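Transketolase (Campylobacter jejuni, PDB 3L84) belongs to the transketolase family, whose chains join two domains of the thiamine diphosphate-binding fold to a smaller C-terminal domain. Local coordinates at residues Asp19-Ala24 and Lys89-Leu94; Phe15-Met20 and Ser69-Ser74; Ser26-Ala31 and Lys254-Pro259. All blocks are in the same frame, centred on the assembly; numbering follows the deposited sequence.

The three contacts surround helix 3-24 and its C-terminal end, in the thiamine diphosphate binding domain. Interactions 1 and 2 start from that helix, share Met20 and have centres about 9 Å apart; they meet where Phe91 CE1 lies 3.4 Å from Ser69 OG. Interaction 3 has its centre about 12 Å from that of interaction 1 and about 11 Å from that of interaction 2. A probable hydrogen bond of 3.0 Å between Arg92 NH1 and Ser26 OG ties it to interaction 1. Both reach the second subunit, whereas interaction 2 does not; interaction 3, with its histidines at that boundary, probably faces the cleft between subunits where transketolases bind their cofactor.

Interaction 1 of 3, residues Asp19-Ala24 and Lys89-Leu94; sequences DMVQKA and KNFRQL
Phe91, in the loop after helix 85-88, presents its ring to one side of helix 3-24 within the thiamine diphosphate binding domain; Met20, Val21 and Ala24 meet it from different directions. The side chain of Met20, a selenomethionine, crosses that of Phe91 at about a right angle. In the conformer described, one of two, a bend at chi3 (57°) sends CE over one face of the ring, 4.1 Å from its centroid and 29° off the normal: an off-centre CH-pi contact. The opposite face is covered within the loop itself by Arg92 CG, which stands 3.8 Å above the plane over the ring centre, and the ring is thus sandwiched between a methyl and a methylene. Val21 runs alongside, pointing the same way, and its CG2 touches Phe91 CE2 at 3.8 Å. Ala24 CB, one turn beyond Met20, touches Phe91 O at 3.4 Å and Phe91 CD2 at 4.0 Å.

At the more exposed end of the contact, apolar touching gives way to a hydrogen bond from a lysine. The Lys23 chain runs extended and then turns at chi4, so that NZ donates to Lys89 O over 2.8 Å, in the carbonyl plane with a C=O...N angle of 149°. The amine thereby ties the helix to the chain just ahead of a type II turn from Asn90 to Gln93, which Gln93 N closes onto Asn90 O at 3.1 Å. Phe91 and Arg92 are the two central residues of that turn, which lets the turn present the aromatic ring to the helix.

Beyond the contact, Arg92 makes a salt bridge to Asp449 of the second subunit and hydrogen bonds to Ser26 and Gly100. Helix 69-79 packs on Phe91 through Ser69 and Tyr73, while helix 262-272 adjoins Asp19 and Gln22 on helix 3-24.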
loop_
_atom_site.group_PDB
_atom_site.type_symbol
_atom_site.label_atom_id
_atom_site.label_comp_id
_atom_site.label_asym_id
_atom_site.label_seq_id
_atom_site.Cartn_x
_atom_site.Cartn_y
_atom_site.Cartn_z
ATOM N N ASP A 19 -7.434 -5.695 34.036
ATOM C CA ASP A 19 -6.456 -5.230 35.007
ATOM C C ASP A 19 -5.158 -4.786 34.348
ATOM O O ASP A 19 -4.510 -3.841 34.807
ATOM C CB ASP A 19 -6.136 -6.304 36.061
ATOM C CG ASP A 19 -7.309 -6.611 37.009
ATOM O OD1 ASP A 19 -8.255 -5.793 37.125
ATOM O OD2 ASP A 19 -7.276 -7.655 37.712
HETATM N N MSE A 20 -4.719 -5.503 33.324
HETATM C CA MSE A 20 -3.514 -5.130 32.567
HETATM C C MSE A 20 -3.616 -3.781 31.902
HETATM O O MSE A 20 -2.762 -2.978 31.969
HETATM C CB MSE A 20 -3.208 -6.164 31.473
HETATM C CG MSE A 20 -2.756 -7.434 32.001
HETATM SE SE MSE A 20 -2.816 -8.881 30.672
HETATM C CE MSE A 20 -1.765 -7.944 29.595
ATOM N N VAL A 21 -4.733 -3.570 31.251
ATOM C CA VAL A 21 -5.001 -2.311 30.588
ATOM C C VAL A 21 -5.109 -1.177 31.606
ATOM O O VAL A 21 -4.587 -0.081 31.417
ATOM C CB VAL A 21 -6.304 -2.417 29.759
ATOM C CG1 VAL A 21 -6.772 -1.035 29.243
ATOM C CG2 VAL A 21 -6.068 -3.372 28.596
ATOM N N GLN A 22 -5.764 -1.439 32.733
ATOM C CA GLN A 22 -5.975 -0.406 33.726
ATOM C C GLN A 22 -4.646 0.020 34.363
ATOM O O GLN A 22 -4.391 1.216 34.518
ATOM C CB GLN A 22 -6.957 -0.881 34.785
ATOM C CG GLN A 22 -7.555 0.206 35.624
ATOM C CD GLN A 22 -8.393 1.150 34.803
ATOM O OE1 GLN A 22 -9.155 0.716 33.936
ATOM N NE2 GLN A 22 -8.265 2.461 35.065
ATOM N N LYS A 23 -3.774 -0.946 34.654
ATOM C CA LYS A 23 -2.475 -0.647 35.253
ATOM C C LYS A 23 -1.625 0.161 34.285
ATOM O O LYS A 23 -0.914 1.091 34.694
ATOM C CB LYS A 23 -1.774 -1.933 35.702
ATOM C CG LYS A 23 -0.453 -1.684 36.456
ATOM C CD LYS A 23 0.064 -3.008 37.047
ATOM C CE LYS A 23 1.340 -2.810 37.868
ATOM N NZ LYS A 23 2.515 -2.305 37.080
ATOM N N ALA A 24 -1.677 -0.188 32.995
ATOM C CA ALA A 24 -0.946 0.573 31.980
ATOM C C ALA A 24 -1.575 1.945 31.716
ATOM O O ALA A 24 -0.941 2.810 31.101
ATOM C CB ALA A 24 -0.891 -0.221 30.660
ATOM N N LYS A 89 1.919 -7.457 34.340
ATOM C CA LYS A 89 1.938 -6.193 35.057
ATOM C C LYS A 89 2.788 -5.107 34.411
ATOM O O LYS A 89 2.802 -3.990 34.875
ATOM C CB LYS A 89 2.407 -6.437 36.503
ATOM C CG LYS A 89 1.375 -7.163 37.323
ATOM C CD LYS A 89 1.882 -7.567 38.711
ATOM C CE LYS A 89 0.823 -8.418 39.445
ATOM N NZ LYS A 89 1.246 -8.870 40.805
ATOM N N ASN A 90 3.522 -5.463 33.366
ATOM C CA ASN A 90 4.379 -4.567 32.598
ATOM C C ASN A 90 3.795 -4.299 31.199
ATOM O O ASN A 90 4.510 -3.816 30.306
ATOM C CB ASN A 90 5.779 -5.180 32.458
ATOM C CG ASN A 90 6.500 -5.276 33.778
ATOM O OD1 ASN A 90 6.168 -4.554 34.727
ATOM N ND2 ASN A 90 7.467 -6.164 33.858
ATOM N N PHE A 91 2.520 -4.618 30.987
ATOM C CA PHE A 91 1.879 -4.381 29.724
ATOM C C PHE A 91 2.105 -2.946 29.239
ATOM O O PHE A 91 1.943 -1.984 29.972
ATOM C CB PHE A 91 0.388 -4.667 29.901
ATOM C CG PHE A 91 -0.474 -4.503 28.669
ATOM C CD1 PHE A 91 -0.270 -5.282 27.526
ATOM C CD2 PHE A 91 -1.546 -3.617 28.653
ATOM C CE1 PHE A 91 -1.130 -5.195 26.440
ATOM C CE2 PHE A 91 -2.401 -3.536 27.574
ATOM C CZ PHE A 91 -2.195 -4.327 26.477
ATOM N N ARG A 92 2.507 -2.853 27.997
ATOM C CA ARG A 92 2.676 -1.577 27.298
ATOM C C ARG A 92 3.789 -0.680 27.845
ATOM O O ARG A 92 3.883 0.479 27.478
ATOM C CB ARG A 92 1.352 -0.814 27.155
ATOM C CG ARG A 92 0.443 -1.383 26.067
ATOM C CD ARG A 92 -1.005 -0.789 26.071
ATOM N NE ARG A 92 -1.598 -1.190 24.818
ATOM C CZ ARG A 92 -1.719 -0.462 23.714
ATOM N NH1 ARG A 92 -1.547 0.839 23.729
ATOM N NH2 ARG A 92 -2.033 -1.057 22.569
ATOM N N GLN A 93 4.662 -1.228 28.660
ATOM C CA GLN A 93 5.778 -0.467 29.237
ATOM C C GLN A 93 7.076 -0.729 28.469
ATOM O O GLN A 93 7.318 -1.846 27.974
ATOM C CB GLN A 93 5.971 -0.786 30.705
ATOM C CG GLN A 93 4.732 -0.519 31.558
ATOM C CD GLN A 93 4.048 0.777 31.200
ATOM O OE1 GLN A 93 2.897 0.790 30.687
ATOM N NE2 GLN A 93 4.758 1.875 31.349
ATOM N N LEU A 94 7.936 0.288 28.434
ATOM C CA LEU A 94 9.158 0.200 27.667
ATOM C C LEU A 94 9.955 -1.033 28.034
ATOM O O LEU A 94 10.229 -1.292 29.205
ATOM C CB LEU A 94 10.008 1.438 27.874
ATOM C CG LEU A 94 11.236 1.573 27.005
ATOM C CD1 LEU A 94 10.765 1.871 25.566
ATOM C CD2 LEU A 94 12.154 2.690 27.525
#

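Interaction 2 of 3, residues Phe15-Met20 and Ser69-Ser74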
loop_
_atom_site.group_PDB
_atom_site.type_symbol
_atom_site.label_atom_id
_atom_site.label_comp_id
_atom_site.label_asym_id
_atom_site.label_seq_id
_atom_site.Cartn_x
_atom_site.Cartn_y
_atom_site.Cartn_z
ATOM N N PHE A 15 -10.689 -10.501 33.448
ATOM C CA PHE A 15 -10.160 -9.595 34.499
ATOM C C PHE A 15 -8.645 -9.459 34.471
ATOM O O PHE A 15 -8.131 -8.383 34.778
ATOM C CB PHE A 15 -10.717 -9.941 35.875
ATOM C CG PHE A 15 -12.230 -9.858 35.920
ATOM C CD1 PHE A 15 -12.880 -8.714 35.440
ATOM C CD2 PHE A 15 -12.995 -10.890 36.435
ATOM C CE1 PHE A 15 -14.266 -8.619 35.450
ATOM C CE2 PHE A 15 -14.386 -10.796 36.444
ATOM C CZ PHE A 15 -15.003 -9.675 35.947
ATOM N N LEU A 16 -7.919 -10.471 33.991
ATOM C CA LEU A 16 -6.499 -10.258 33.699
ATOM C C LEU A 16 -6.343 -9.192 32.634
ATOM O O LEU A 16 -5.545 -8.267 32.772
ATOM C CB LEU A 16 -5.803 -11.564 33.257
ATOM C CG LEU A 16 -5.522 -12.616 34.326
ATOM C CD1 LEU A 16 -4.787 -13.776 33.710
ATOM C CD2 LEU A 16 -4.686 -12.035 35.501
ATOM N N SER A 17 -7.139 -9.267 31.589
ATOM C CA SER A 17 -7.052 -8.308 30.480
ATOM C C SER A 17 -7.412 -6.915 30.945
ATOM O O SER A 17 -6.700 -5.937 30.658
ATOM C CB SER A 17 -8.000 -8.705 29.342
ATOM O OG SER A 17 -7.655 -9.972 28.774
ATOM N N ALA A 18 -8.507 -6.780 31.672
ATOM C CA ALA A 18 -8.940 -5.488 32.165
ATOM C C ALA A 18 -7.935 -4.874 33.125
ATOM O O ALA A 18 -7.646 -3.682 33.053
ATOM C CB ALA A 18 -10.322 -5.627 32.848
ATOM N N ASP A 19 -7.434 -5.695 34.036
ATOM C CA ASP A 19 -6.456 -5.230 35.007
ATOM C C ASP A 19 -5.158 -4.786 34.348
ATOM O O ASP A 19 -4.510 -3.841 34.807
ATOM C CB ASP A 19 -6.136 -6.304 36.061
ATOM C CG ASP A 19 -7.309 -6.611 37.009
ATOM O OD1 ASP A 19 -8.255 -5.793 37.125
ATOM O OD2 ASP A 19 -7.276 -7.655 37.712
HETATM N N MSE A 20 -4.719 -5.503 33.324
HETATM C CA MSE A 20 -3.514 -5.130 32.567
HETATM C C MSE A 20 -3.616 -3.781 31.902
HETATM O O MSE A 20 -2.762 -2.978 31.969
HETATM C CB MSE A 20 -3.208 -6.164 31.473
HETATM C CG MSE A 20 -2.756 -7.434 32.001
HETATM SE SE MSE A 20 -2.816 -8.881 30.672
HETATM C CE MSE A 20 -1.765 -7.944 29.595
ATOM N N SER A 69 -4.210 -7.776 22.290
ATOM C CA SER A 69 -3.021 -8.354 22.886
ATOM C C SER A 69 -3.177 -8.750 24.347
ATOM O O SER A 69 -2.629 -9.764 24.741
ATOM C CB SER A 69 -1.871 -7.370 22.725
ATOM O OG SER A 69 -2.211 -6.144 23.321
ATOM N N ALA A 70 -3.900 -7.972 25.160
ATOM C CA ALA A 70 -3.988 -8.336 26.561
ATOM C C ALA A 70 -4.625 -9.713 26.748
ATOM O O ALA A 70 -4.274 -10.478 27.639
ATOM C CB ALA A 70 -4.783 -7.270 27.345
ATOM N N LEU A 71 -5.588 -10.032 25.906
ATOM C CA LEU A 71 -6.245 -11.338 25.989
ATOM C C LEU A 71 -5.286 -12.458 25.586
ATOM O O LEU A 71 -5.226 -13.510 26.229
ATOM C CB LEU A 71 -7.489 -11.387 25.095
ATOM C CG LEU A 71 -8.290 -12.684 25.120
ATOM C CD1 LEU A 71 -8.905 -12.918 26.498
ATOM C CD2 LEU A 71 -9.407 -12.724 24.020
ATOM N N LEU A 72 -4.538 -12.247 24.494
ATOM C CA LEU A 72 -3.529 -13.216 24.082
ATOM C C LEU A 72 -2.508 -13.445 25.182
ATOM O O LEU A 72 -2.205 -14.585 25.528
ATOM C CB LEU A 72 -2.834 -12.786 22.797
ATOM C CG LEU A 72 -1.699 -13.688 22.285
ATOM C CD1 LEU A 72 -2.143 -15.090 22.032
ATOM C CD2 LEU A 72 -1.101 -13.034 21.051
ATOM N N TYR A 73 -1.984 -12.368 25.756
ATOM C CA TYR A 73 -0.978 -12.508 26.808
ATOM C C TYR A 73 -1.547 -13.222 28.039
ATOM O O TYR A 73 -0.873 -14.054 28.640
ATOM C CB TYR A 73 -0.473 -11.125 27.214
ATOM C CG TYR A 73 0.240 -10.350 26.136
ATOM C CD1 TYR A 73 0.920 -10.971 25.135
ATOM C CD2 TYR A 73 0.235 -8.965 26.140
ATOM C CE1 TYR A 73 1.587 -10.230 24.153
ATOM C CE2 TYR A 73 0.901 -8.223 25.201
ATOM C CZ TYR A 73 1.550 -8.839 24.195
ATOM O OH TYR A 73 2.221 -8.103 23.222
ATOM N N SER A 74 -2.783 -12.910 28.396
ATOM C CA SER A 74 -3.423 -13.603 29.512
ATOM C C SER A 74 -3.471 -15.112 29.266
ATOM O O SER A 74 -3.116 -15.914 30.152
ATOM C CB SER A 74 -4.820 -13.066 29.712
ATOM O OG SER A 74 -4.863 -11.702 30.123
#
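Ser17 and Ala70 meet at a helix-helix crossing of the thiamine diphosphate binding domain, where small residues, Ser74 among them, occupy the closest approach. Their CB atoms are 4.0 Å apart, and the axes of segments 15-20 and 69-74, on helices 3-24 and 69-79, come within 8.5 Å, with an angle of 126° between their directions. Ser17 OG lies against the neighbouring backbone, 3.4 Å from Leu71 CA, but its hydrogen bond goes back to Leu13 O in its own helix; between the two segments the hydroxyl serves as a small filler.

Ser74 completes the tight region in a similar way. With OG anti to the carbonyl carbon, chi1 -65°, the hydroxyl folds back to donate to Ala70 O over 2.8 Å. That oxygen also accepts Ser74 N, and the two donors reach it from opposite faces of the carbonyl plane. Ser74 OG also lies 3.3 Å from Leu16 CB and beside the selenium of Met20.

The looser part is farther out along Met20, in the conformer described. Its CE rests on Ala70 CB at 3.8 Å and comes only to 4.1 Å from Tyr73 CD2, at the edge of the ring and near its plane. Looser does not mean wetter here: every touching residue is buried, so the contact has no solvent side.

Tyr73 OH is hydrogen-bonded to Pro99 O. Around the crossing, helix 30-42 covers Ser17 and Leu71 through Pro32, Leu35 and Leu39, while helix 262-272 lines Phe15 and Asp19 on helix 3-24.

Interaction 3 of 3, residues Ser26-Ala31 and Lys254-Pro259; sequences SGHPGA and KSHGAP
His256 O accepts a 2.7 Å hydrogen bond from a water that in turn accepts from Ala31 N; His28 CB also packs against this oxygen, at 3.2 Å. Nearby, Gly30 N gives Ser255 O a weak hydrogen bond, its N-H...O angle only 122°; Gly30 has no side chain to keep that carbonyl away. A second water bridges the other end, accepting from Gly27 N and donating to Gly257 O at 2.7 Å. Two water bridges and one weak direct bond thus join the backbones.

The imidazoles make an edge-to-face pair. His256, its CG anti to the backbone N (chi1 167°), turns one face to the edge of His28, whose CD2 stands 3.7 Å above that plane; centroids are 5.1 Å apart and planes meet at 72°. Pro29 CG meanwhile abuts Ala258 O at 3.2 Å.

His67 meets both rings, and Asp449 of the second subunit packs on His28. Such a histidine cluster beside the subunit interface is consistent with the cleft between subunits where transketolases have their active site.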
loop_
_atom_site.group_PDB
_atom_site.type_symbol
_atom_site.label_atom_id
_atom_site.label_comp_id
_atom_site.label_asym_id
_atom_site.label_seq_id
_atom_site.Cartn_x
_atom_site.Cartn_y
_atom_site.Cartn_z
ATOM N N SER A 26 -3.627 2.358 29.445
ATOM C CA SER A 26 -3.471 2.367 27.996
ATOM C C SER A 26 -3.853 0.995 27.474
ATOM O O SER A 26 -3.538 0.000 28.112
ATOM C CB SER A 26 -2.007 2.630 27.617
ATOM O OG SER A 26 -1.869 2.589 26.189
ATOM N N GLY A 27 -4.538 0.955 26.334
ATOM C CA GLY A 27 -4.831 -0.281 25.677
ATOM C C GLY A 27 -6.288 -0.509 25.431
ATOM O O GLY A 27 -7.097 0.394 25.563
ATOM N N HIS A 28 -6.612 -1.742 25.122
ATOM C CA HIS A 28 -7.872 -2.095 24.452
ATOM C C HIS A 28 -8.559 -3.214 25.184
ATOM O O HIS A 28 -8.216 -4.373 25.016
ATOM C CB HIS A 28 -7.554 -2.539 23.028
ATOM C CG HIS A 28 -6.885 -1.506 22.192
ATOM N ND1 HIS A 28 -5.533 -1.256 22.238
ATOM C CD2 HIS A 28 -7.392 -0.704 21.228
ATOM C CE1 HIS A 28 -5.244 -0.322 21.347
ATOM N NE2 HIS A 28 -6.364 0.035 20.728
ATOM N N PRO A 29 -9.491 -2.878 26.077
ATOM C CA PRO A 29 -10.115 -3.924 26.909
ATOM C C PRO A 29 -11.418 -4.505 26.354
ATOM O O PRO A 29 -11.829 -5.605 26.773
ATOM C CB PRO A 29 -10.412 -3.171 28.204
ATOM C CG PRO A 29 -10.693 -1.795 27.739
ATOM C CD PRO A 29 -9.821 -1.526 26.551
ATOM N N GLY A 30 -12.074 -3.778 25.452
ATOM C CA GLY A 30 -13.408 -4.173 25.007
ATOM C C GLY A 30 -13.457 -5.473 24.248
ATOM O O GLY A 30 -14.296 -6.332 24.542
ATOM N N ALA A 31 -12.580 -5.607 23.266
ATOM C CA ALA A 31 -12.504 -6.875 22.524
ATOM C C ALA A 31 -12.068 -8.082 23.368
ATOM O O ALA A 31 -12.659 -9.145 23.240
ATOM C CB ALA A 31 -11.685 -6.728 21.232
ATOM N N LYS A 254 -16.609 3.205 23.146
ATOM C CA LYS A 254 -15.571 3.754 24.033
ATOM C C LYS A 254 -14.748 2.698 24.751
ATOM O O LYS A 254 -13.653 2.990 25.265
ATOM C CB LYS A 254 -16.171 4.651 25.111
ATOM C CG LYS A 254 -16.809 5.926 24.605
ATOM C CD LYS A 254 -17.330 6.773 25.762
ATOM C CE LYS A 254 -17.988 8.042 25.242
ATOM N NZ LYS A 254 -18.834 8.707 26.277
ATOM N N SER A 255 -15.291 1.487 24.871
ATOM C CA SER A 255 -14.546 0.412 25.489
ATOM C C SER A 255 -13.499 -0.188 24.559
ATOM O O SER A 255 -12.693 -1.005 25.007
ATOM C CB SER A 255 -15.464 -0.709 25.968
ATOM O OG SER A 255 -16.013 -1.431 24.868
ATOM N N HIS A 256 -13.490 0.201 23.286
ATOM C CA HIS A 256 -12.551 -0.412 22.342
ATOM C C HIS A 256 -11.119 -0.090 22.723
ATOM O O HIS A 256 -10.287 -0.983 22.747
ATOM C CB HIS A 256 -12.795 0.074 20.902
ATOM C CG HIS A 256 -11.685 -0.279 19.948
ATOM N ND1 HIS A 256 -11.475 -1.572 19.505
ATOM C CD2 HIS A 256 -10.720 0.474 19.390
ATOM C CE1 HIS A 256 -10.427 -1.583 18.695
ATOM N NE2 HIS A 256 -9.965 -0.352 18.595
ATOM N N GLY A 257 -10.822 1.161 22.970
ATOM C CA GLY A 257 -9.455 1.633 22.989
ATOM C C GLY A 257 -9.046 2.476 24.178
ATOM O O GLY A 257 -8.081 3.230 24.057
ATOM N N ALA A 258 -9.761 2.382 25.298
ATOM C CA ALA A 258 -9.371 3.072 26.506
ATOM C C ALA A 258 -9.679 2.182 27.689
ATOM O O ALA A 258 -10.589 1.381 27.629
ATOM C CB ALA A 258 -10.119 4.358 26.621
ATOM N N PRO A 259 -8.975 2.391 28.798
ATOM C CA PRO A 259 -9.249 1.626 30.028
ATOM C C PRO A 259 -10.715 1.705 30.447
ATOM O O PRO A 259 -11.389 2.721 30.234
ATOM C CB PRO A 259 -8.326 2.282 31.062
ATOM C CG PRO A 259 -7.186 2.861 30.238
ATOM C CD PRO A 259 -7.834 3.323 28.961
HETATM O O HOH W 1 -5.404 3.064 24.641
HETATM O O HOH W 2 -10.961 -3.535 22.157
#